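Local coordinates for protein oligopeptide ABC transporter OppAIV (Borrelia burgdorferi B31, PDB 4GL8) that probably binds oligopeptides in the periplasm and delivers them to an ABC transporter for uptake, at residues 44-49 with 116-121; 126-131 with 177-182. All blocks are in the same frame, centred on the assembly; numbering follows the deposited sequence.

Interaction 1: 44-49 with 116-121; sequences DAQLIN and YLRILD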
loop_
_atom_site.group_PDB
_atom_site.type_symbol
_atom_site.label_atom_id
_atom_site.label_comp_id
_atom_site.label_asym_id
_atom_site.label_seq_id
_atom_site.Cartn_x
_atom_site.Cartn_y
_atom_site.Cartn_z
ATOM N N ASP A 44 5.764 -12.649 4.330
ATOM C CA ASP A 44 4.596 -13.329 4.895
ATOM C C ASP A 44 3.390 -12.434 4.610
ATOM O O ASP A 44 3.302 -11.332 5.133
ATOM C CB ASP A 44 4.811 -13.495 6.396
ATOM C CG ASP A 44 3.712 -14.294 7.076
ATOM O OD1 ASP A 44 2.556 -14.276 6.616
ATOM O OD2 ASP A 44 4.012 -14.944 8.101
ATOM N N ALA A 45 2.479 -12.907 3.774
ATOM C CA ALA A 45 1.382 -12.079 3.267
ATOM C C ALA A 45 0.488 -11.535 4.364
ATOM O O ALA A 45 -0.182 -10.499 4.166
ATOM C CB ALA A 45 0.535 -12.860 2.238
ATOM N N GLN A 46 0.462 -12.210 5.503
ATOM C CA GLN A 46 -0.445 -11.820 6.586
ATOM C C GLN A 46 0.223 -10.804 7.495
ATOM O O GLN A 46 -0.431 -10.263 8.380
ATOM C CB GLN A 46 -0.930 -13.046 7.357
ATOM C CG GLN A 46 -1.732 -13.987 6.472
ATOM C CD GLN A 46 -2.432 -15.096 7.241
ATOM O OE1 GLN A 46 -1.970 -15.536 8.293
ATOM N NE2 GLN A 46 -3.587 -15.528 6.721
ATOM N N LEU A 47 1.518 -10.547 7.269
ATOM C CA LEU A 47 2.255 -9.547 8.039
ATOM C C LEU A 47 2.693 -8.367 7.170
ATOM O O LEU A 47 3.074 -7.356 7.692
ATOM C CB LEU A 47 3.497 -10.166 8.696
ATOM C CG LEU A 47 3.302 -11.397 9.585
ATOM C CD1 LEU A 47 4.636 -11.939 10.090
ATOM C CD2 LEU A 47 2.401 -11.111 10.784
ATOM N N ILE A 48 2.683 -8.499 5.855
ATOM C CA ILE A 48 3.150 -7.408 4.970
ATOM C C ILE A 48 2.200 -6.237 5.033
ATOM O O ILE A 48 1.002 -6.427 4.891
ATOM C CB ILE A 48 3.234 -7.881 3.495
ATOM C CG1 ILE A 48 4.436 -8.790 3.303
ATOM C CG2 ILE A 48 3.373 -6.706 2.539
ATOM C CD1 ILE A 48 4.280 -9.715 2.124
ATOM N N ASN A 49 2.728 -5.029 5.198
ATOM C CA ASN A 49 1.894 -3.833 5.159
ATOM C C ASN A 49 2.439 -2.777 4.231
ATOM O O ASN A 49 2.073 -1.611 4.344
ATOM C CB ASN A 49 1.720 -3.250 6.558
ATOM C CG ASN A 49 3.047 -2.934 7.233
ATOM O OD1 ASN A 49 4.092 -2.774 6.571
ATOM N ND2 ASN A 49 3.019 -2.872 8.576
ATOM N N TYR A 116 -7.292 -17.997 7.351
ATOM C CA TYR A 116 -7.979 -16.850 7.959
ATOM C C TYR A 116 -7.972 -16.901 9.454
ATOM O O TYR A 116 -7.802 -15.855 10.091
ATOM C CB TYR A 116 -9.395 -16.651 7.438
ATOM C CG TYR A 116 -9.387 -16.058 6.055
ATOM C CD1 TYR A 116 -8.988 -14.740 5.841
ATOM C CD2 TYR A 116 -9.766 -16.801 4.959
ATOM C CE1 TYR A 116 -8.975 -14.191 4.555
ATOM C CE2 TYR A 116 -9.758 -16.256 3.685
ATOM C CZ TYR A 116 -9.370 -14.959 3.489
ATOM O OH TYR A 116 -9.377 -14.432 2.211
ATOM N N LEU A 117 -8.070 -18.102 10.018
ATOM C CA LEU A 117 -7.964 -18.220 11.478
ATOM C C LEU A 117 -6.621 -17.729 12.048
ATOM O O LEU A 117 -6.595 -17.106 13.107
ATOM C CB LEU A 117 -8.240 -19.646 11.956
ATOM C CG LEU A 117 -9.624 -20.256 11.701
ATOM C CD1 LEU A 117 -9.615 -21.654 12.282
ATOM C CD2 LEU A 117 -10.763 -19.467 12.293
ATOM N N ARG A 118 -5.513 -18.009 11.367
ATOM C CA ARG A 118 -4.201 -17.475 11.790
ATOM C C ARG A 118 -4.171 -15.937 11.834
ATOM O O ARG A 118 -3.671 -15.377 12.810
ATOM C CB ARG A 118 -3.070 -17.995 10.884
ATOM C CG ARG A 118 -1.703 -17.322 11.089
ATOM C CD ARG A 118 -0.651 -17.971 10.193
ATOM N NE ARG A 118 0.712 -17.541 10.481
ATOM C CZ ARG A 118 1.439 -16.684 9.751
ATOM N NH1 ARG A 118 0.947 -16.091 8.648
ATOM N NH2 ARG A 118 2.695 -16.405 10.131
ATOM N N ILE A 119 -4.660 -15.233 10.807
ATOM C CA ILE A 119 -4.542 -13.772 10.843
ATOM C C ILE A 119 -5.469 -13.166 11.896
ATOM O O ILE A 119 -5.218 -12.075 12.380
ATOM C CB ILE A 119 -4.734 -13.092 9.472
ATOM C CG1 ILE A 119 -4.295 -11.637 9.549
ATOM C CG2 ILE A 119 -6.186 -13.191 8.997
ATOM C CD1 ILE A 119 -4.217 -10.976 8.194
ATOM N N LEU A 120 -6.510 -13.905 12.281
ATOM C CA LEU A 120 -7.427 -13.470 13.335
ATOM C C LEU A 120 -6.992 -13.925 14.713
ATOM O O LEU A 120 -7.735 -13.738 15.683
ATOM C CB LEU A 120 -8.840 -13.966 13.040
ATOM C CG LEU A 120 -9.476 -13.272 11.831
ATOM C CD1 LEU A 120 -10.647 -14.074 11.274
ATOM C CD2 LEU A 120 -9.934 -11.876 12.212
ATOM N N ASP A 121 -5.798 -14.518 14.797
ATOM C CA ASP A 121 -5.154 -14.820 16.053
ATOM C C ASP A 121 -4.328 -13.619 16.484
ATOM O O ASP A 121 -3.418 -13.204 15.774
ATOM C CB ASP A 121 -4.215 -16.020 15.900
ATOM C CG ASP A 121 -3.756 -16.592 17.250
ATOM O OD1 ASP A 121 -3.850 -15.893 18.296
ATOM O OD2 ASP A 121 -3.315 -17.762 17.250
#
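Asp44 and Gln46 reach from an Asx turn to Arg118 and Ile119 at the C-terminal end of helix 109-119, tying the loop before helix 51-57 to that helix in a solute-binding protein of the OppA type. The charged part is an end-on, two-nitrogen salt bridge. Arg118 NH2 donates to Asp44 OD2 at 2.8 Å and NH1 to Asp44 OD1 at 3.2 Å, the latter nearly straight at 168°. Both oxygens use their syn lone pairs, and carboxylate and guanidinium lie almost in one plane, 7° apart. An extended arginine chain, with CG anti to the backbone N (chi1 170°), brings the guanidinium from the helix to the loop. Asp44 OD1 also accepts from Gln46 N at 3.1 Å on its anti side, tilted out of the carboxylate plane, which closes the Asx turn, while OD2 has a further donor in Trp197 NE1. Carboxylate rotation is thereby restrained from several directions, and the cluster of donors would be expected to favour the ionised form.

The amide of Gln46 supplies the second polar link. Its OE1 takes a bond from Arg118 NH1 at 3.0 Å, with the donor tilted from the carbonyl plane, and its NE2 is bonded to Ser115 O one turn back on the helix. NH1 thus serves both Asp44 and Gln46.

Van der Waals packing completes the join: the amide carbon CD of Gln46 rests 3.8 Å from Ile119 CB, and at the far end of the isoleucine Ile119 CD1 lies 4.0 Å from Gln46 CB.

Interaction 2: 126-131 with 177-182; sequences SSFVNM and LVHQTF
Phe128 and Thr181 mark the closest backbone approach, CA to CA 6.8 Å, where the type I turn 126-129 leading into helix 129-135 faces the short 3-10 segment 180-182. The principal side-chain contact is a T-shaped stack: the edge of His179 points at the face of Phe128, centroids 4.8 Å apart and planes at 77°. His179 CE1 stands over the middle of the phenyl ring, with Phe128 CE2 3.7 Å away. Thr181 OG1 comes within 3.4 Å of Phe128 CB, at the root of the ring, the two side chains crossing at about a right angle.

Met131 touches two aromatic rings. CG anti to the backbone N (chi1 178°) and an extended chi2 (167°) carry its sulfur to the imidazole, which it meets obliquely, SD 3.6 Å from His179 ND1; the same sulfur lies at the edge of the Phe182 ring in a Met-aromatic contact. The methylene CG of Met131 packs on Phe182 CE2 at 3.7 Å. On the turn itself, Phe128 N donates to Ser126 OG at 3.3 Å, a capping bond before the helix.

Phe128, His179 and Gln180 all pack on a modified side chain of the bound peptide, so this contact forms part of the binding-site wall. Beyond it, Ile132 of helix 129-135 touches Thr181 and Phe182, Met176 of helix 173-176 touches Met131 and Phe182, and Ile119 of helix 109-119 lies against Thr181.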
loop_
_atom_site.group_PDB
_atom_site.type_symbol
_atom_site.label_atom_id
_atom_site.label_comp_id
_atom_site.label_asym_id
_atom_site.label_seq_id
_atom_site.Cartn_x
_atom_site.Cartn_y
_atom_site.Cartn_z
ATOM N N SER A 126 -0.454 -9.468 13.216
ATOM C CA SER A 126 -0.647 -8.815 11.915
ATOM C C SER A 126 -1.111 -7.378 12.137
ATOM O O SER A 126 -2.131 -7.159 12.781
ATOM C CB SER A 126 -1.679 -9.550 11.058
ATOM O OG SER A 126 -1.991 -8.749 9.891
ATOM N N SER A 127 -0.379 -6.411 11.582
ATOM C CA SER A 127 -0.734 -5.008 11.762
ATOM C C SER A 127 -1.933 -4.591 10.871
ATOM O O SER A 127 -2.413 -3.458 10.970
ATOM C CB SER A 127 0.478 -4.125 11.450
ATOM O OG SER A 127 0.726 -4.121 10.040
ATOM N N PHE A 128 -2.393 -5.493 10.001
ATOM C CA PHE A 128 -3.507 -5.217 9.060
ATOM C C PHE A 128 -4.784 -5.920 9.427
ATOM O O PHE A 128 -5.803 -5.789 8.740
ATOM C CB PHE A 128 -3.135 -5.619 7.610
ATOM C CG PHE A 128 -3.038 -4.450 6.656
ATOM C CD1 PHE A 128 -4.111 -3.545 6.514
ATOM C CD2 PHE A 128 -1.906 -4.262 5.869
ATOM C CE1 PHE A 128 -4.024 -2.471 5.629
ATOM C CE2 PHE A 128 -1.821 -3.197 4.992
ATOM C CZ PHE A 128 -2.879 -2.307 4.863
ATOM N N VAL A 129 -4.745 -6.653 10.529
ATOM C CA VAL A 129 -5.898 -7.415 10.992
ATOM C C VAL A 129 -7.210 -6.599 11.040
ATOM O O VAL A 129 -8.295 -7.167 10.885
ATOM C CB VAL A 129 -5.598 -8.057 12.368
ATOM C CG1 VAL A 129 -5.649 -7.023 13.502
ATOM C CG2 VAL A 129 -6.555 -9.212 12.622
ATOM N N ASN A 130 -7.128 -5.294 11.262
ATOM C CA ASN A 130 -8.358 -4.461 11.283
ATOM C C ASN A 130 -9.149 -4.445 9.989
ATOM O O ASN A 130 -10.369 -4.320 9.996
ATOM C CB ASN A 130 -8.057 -3.033 11.709
ATOM C CG ASN A 130 -7.935 -2.918 13.197
ATOM O OD1 ASN A 130 -8.219 -3.877 13.925
ATOM N ND2 ASN A 130 -7.559 -1.758 13.669
ATOM N N MET A 131 -8.453 -4.613 8.878
ATOM C CA MET A 131 -9.117 -4.751 7.588
ATOM C C MET A 131 -10.034 -5.997 7.531
ATOM O O MET A 131 -11.169 -5.918 7.054
ATOM C CB MET A 131 -8.070 -4.791 6.502
ATOM C CG MET A 131 -8.654 -4.972 5.115
ATOM S SD MET A 131 -7.421 -4.624 3.859
ATOM C CE MET A 131 -7.217 -2.887 4.133
ATOM N N LEU A 177 -10.174 -8.671 -1.979
ATOM C CA LEU A 177 -9.614 -10.003 -1.877
ATOM C C LEU A 177 -8.248 -10.180 -2.535
ATOM O O LEU A 177 -7.565 -11.198 -2.282
ATOM C CB LEU A 177 -10.585 -11.054 -2.400
ATOM C CG LEU A 177 -11.811 -11.311 -1.557
ATOM C CD1 LEU A 177 -12.796 -12.215 -2.320
ATOM C CD2 LEU A 177 -11.433 -11.929 -0.209
ATOM N N VAL A 178 -7.865 -9.230 -3.390
ATOM C CA VAL A 178 -6.606 -9.256 -4.087
ATOM C C VAL A 178 -5.494 -8.768 -3.161
ATOM O O VAL A 178 -4.356 -9.111 -3.352
ATOM C CB VAL A 178 -6.695 -8.402 -5.389
ATOM C CG1 VAL A 178 -5.366 -8.352 -6.128
ATOM C CG2 VAL A 178 -7.772 -8.990 -6.285
ATOM N N HIS A 179 -5.825 -7.969 -2.148
ATOM C CA HIS A 179 -4.872 -7.489 -1.182
ATOM C C HIS A 179 -4.287 -8.649 -0.350
ATOM O O HIS A 179 -4.988 -9.583 0.006
ATOM C CB HIS A 179 -5.556 -6.491 -0.275
ATOM C CG HIS A 179 -4.626 -5.795 0.670
ATOM N ND1 HIS A 179 -4.639 -6.021 2.031
ATOM C CD2 HIS A 179 -3.673 -4.863 0.455
ATOM C CE1 HIS A 179 -3.726 -5.268 2.612
ATOM N NE2 HIS A 179 -3.130 -4.551 1.677
ATOM N N GLN A 180 -2.993 -8.546 -0.044
ATOM C CA GLN A 180 -2.217 -9.644 0.519
ATOM C C GLN A 180 -2.734 -10.149 1.838
ATOM O O GLN A 180 -2.664 -11.313 2.078
ATOM C CB GLN A 180 -0.730 -9.286 0.615
ATOM C CG GLN A 180 -0.339 -8.314 1.729
ATOM C CD GLN A 180 -0.479 -6.844 1.365
ATOM O OE1 GLN A 180 -0.801 -6.474 0.234
ATOM N NE2 GLN A 180 -0.216 -6.000 2.332
ATOM N N THR A 181 -3.265 -9.276 2.677
ATOM C CA THR A 181 -3.891 -9.661 3.947
ATOM C C THR A 181 -4.957 -10.744 3.767
ATOM O O THR A 181 -5.168 -11.589 4.679
ATOM C CB THR A 181 -4.577 -8.423 4.571
ATOM O OG1 THR A 181 -3.604 -7.402 4.764
ATOM C CG2 THR A 181 -5.161 -8.728 5.880
ATOM N N PHE A 182 -5.619 -10.724 2.608
ATOM C CA PHE A 182 -6.648 -11.687 2.285
ATOM C C PHE A 182 -6.154 -12.914 1.514
ATOM O O PHE A 182 -6.927 -13.838 1.250
ATOM C CB PHE A 182 -7.763 -11.027 1.483
ATOM C CG PHE A 182 -8.658 -10.135 2.281
ATOM C CD1 PHE A 182 -9.800 -10.635 2.877
ATOM C CD2 PHE A 182 -8.412 -8.800 2.359
ATOM C CE1 PHE A 182 -10.670 -9.814 3.539
ATOM C CE2 PHE A 182 -9.253 -7.963 3.053
ATOM C CZ PHE A 182 -10.396 -8.464 3.645
#

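Interactions 1 and 2 lie side by side, their centres about 7 Å apart, and both segments of interaction 1 precede those of interaction 2 in the sequence. Helices 109-119 and 129-135 follow one another, so the short connection between them carries the chain from one contact to the next. The two are also joined directly, by a probable hydrogen bond from Ser126 OG to Gln46 O and by Gln180 NE2 bonding Ile48 O. Interaction 2 borders the bound peptide directly through side-chain packing, whereas the 44-49 loop reaches it through backbone hydrogen bonds of Asn49, a residue that takes no part in the contact with 116-121.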